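Local coordinates for occlusion-derived virus envelope protein E66 (Autographa californica nucleopolyhedrovirus, PDB 3VSN) that degrades non-sulfated chondroitin as a lyase of the viral envelope, is essential for oral infectivity and may breach the peritrophic matrix of the insect midgut, at residues N520-T525 and Q538-Q543. Residues are numbered along the deposited sequence; the frame is centred on the assembly and turned at random.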
# COMPACT_ATOMS: atom_id res chain seq x y z
N ASN A 520 -30.58 15.05 0.35
CA ASN A 520 -30.79 14.61 -1.02
C ASN A 520 -29.86 13.45 -1.41
O ASN A 520 -28.64 13.60 -1.41
CB ASN A 520 -30.64 15.76 -2.02
CG ASN A 520 -31.11 15.38 -3.40
OD1 ASN A 520 -30.30 15.11 -4.29
ND2 ASN A 520 -32.43 15.30 -3.59
N VAL A 521 -30.46 12.30 -1.71
CA VAL A 521 -29.70 11.14 -2.15
C VAL A 521 -30.28 10.69 -3.49
O VAL A 521 -31.39 10.15 -3.53
CB VAL A 521 -29.75 9.98 -1.13
CG1 VAL A 521 -28.93 8.79 -1.61
CG2 VAL A 521 -29.26 10.44 0.24
N PRO A 522 -29.54 10.92 -4.58
CA PRO A 522 -30.04 10.57 -5.91
C PRO A 522 -30.22 9.07 -6.07
O PRO A 522 -29.60 8.29 -5.34
CB PRO A 522 -28.92 11.06 -6.85
CG PRO A 522 -28.20 12.11 -6.06
CD PRO A 522 -28.22 11.58 -4.66
N SER A 523 -31.05 8.67 -7.03
CA SER A 523 -31.22 7.26 -7.34
C SER A 523 -29.97 6.73 -8.05
O SER A 523 -29.14 7.50 -8.54
CB SER A 523 -32.48 7.04 -8.18
OG SER A 523 -32.26 7.38 -9.53
N LEU A 524 -29.85 5.41 -8.09
CA LEU A 524 -28.77 4.75 -8.82
C LEU A 524 -29.13 4.65 -10.30
O LEU A 524 -30.23 4.20 -10.65
CB LEU A 524 -28.52 3.35 -8.26
CG LEU A 524 -28.22 3.20 -6.76
CD1 LEU A 524 -28.12 1.72 -6.39
CD2 LEU A 524 -26.95 3.94 -6.37
N THR A 525 -28.20 5.08 -11.15
CA THR A 525 -28.38 4.99 -12.60
C THR A 525 -27.13 4.41 -13.24
O THR A 525 -26.05 4.45 -12.66
CB THR A 525 -28.72 6.37 -13.22
OG1 THR A 525 -27.77 7.34 -12.78
CG2 THR A 525 -30.13 6.81 -12.83
N GLN A 538 -24.55 7.99 -8.81
CA GLN A 538 -25.56 8.93 -8.34
C GLN A 538 -25.24 10.30 -8.92
O GLN A 538 -24.22 10.92 -8.58
CB GLN A 538 -25.61 8.97 -6.81
CG GLN A 538 -26.26 7.73 -6.19
CD GLN A 538 -26.39 7.80 -4.68
OE1 GLN A 538 -26.10 8.82 -4.05
NE2 GLN A 538 -26.82 6.70 -4.07
N ILE A 539 -26.10 10.76 -9.83
CA ILE A 539 -25.90 12.02 -10.52
C ILE A 539 -26.27 13.19 -9.60
O ILE A 539 -27.32 13.18 -8.95
CB ILE A 539 -26.70 12.09 -11.85
CG1 ILE A 539 -26.22 10.98 -12.81
CG2 ILE A 539 -26.54 13.45 -12.51
CD1 ILE A 539 -27.16 10.68 -13.96
N ILE A 540 -25.39 14.18 -9.54
CA ILE A 540 -25.59 15.36 -8.70
C ILE A 540 -25.61 16.62 -9.57
O ILE A 540 -24.77 16.78 -10.46
CB ILE A 540 -24.51 15.46 -7.59
CG1 ILE A 540 -23.09 15.32 -8.18
CG2 ILE A 540 -24.76 14.39 -6.52
CD1 ILE A 540 -21.96 15.61 -7.21
N SER A 541 -26.57 17.51 -9.32
CA SER A 541 -26.76 18.68 -10.18
C SER A 541 -25.58 19.65 -10.11
O SER A 541 -25.03 19.88 -9.03
CB SER A 541 -28.06 19.40 -9.85
OG SER A 541 -27.97 20.06 -8.60
N PHE A 542 -25.20 20.22 -11.25
CA PHE A 542 -24.16 21.25 -11.25
C PHE A 542 -24.56 22.45 -10.39
O PHE A 542 -23.70 23.07 -9.77
CB PHE A 542 -23.71 21.66 -12.67
CG PHE A 542 -24.80 22.28 -13.52
CD1 PHE A 542 -25.08 23.64 -13.43
CD2 PHE A 542 -25.51 21.51 -14.44
CE1 PHE A 542 -26.08 24.21 -14.23
CE2 PHE A 542 -26.50 22.07 -15.23
CZ PHE A 542 -26.78 23.43 -15.13
N GLN A 543 -25.86 22.75 -10.33
CA GLN A 543 -26.36 23.85 -9.49
C GLN A 543 -26.01 23.67 -8.01
O GLN A 543 -25.57 24.61 -7.35
CB GLN A 543 -27.87 24.05 -9.64
CG GLN A 543 -28.32 24.56 -11.01
CD GLN A 543 -28.63 23.44 -11.98
OE1 GLN A 543 -28.15 22.32 -11.84
NE2 GLN A 543 -29.46 23.75 -12.98
O HOH W 1 -28.31 9.01 -10.63
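Gln538 packs against the loop residues Val521 and Pro522 and against Leu524, at a place where an antiparallel sheet in the beta-sandwich part of this lyase loses its outermost strand. Strand 525-530 pairs with strand 533-540 as far as Thr525 and Glu537; beyond that, the two segments meet through side chains set against backbone carbonyls, and through one water. The extended side chain of Gln538 crosses Pro522 at about a right angle, bringing its CD to 3.3 Å from Pro522 O. Its amide is not bonded to that carbonyl: NE2 donates to Cys553 O on strand 550-558, which helps fix the buried amide between Val521 CG1, 3.7 Å from Gln538 OE1, and Leu524 CD2, 3.6 Å from Gln538 NE2. One residue on, the backbone N of Ile539 donates to a water at 2.9 Å, and the same water donates to Ser523 O and bonds Thr525 OG1, thus linking the two backbones. The chi1 of 51° that carries Thr525 OG1 to this water also sets it 3.6 Å from Ile539 CD1. On the same residue, the carbonyl O of Ile539 abuts the Pro522 ring, 3.2 Å from Pro522 CG, and finally Ile540 CG2 brushes that same CG at 4.2 Å.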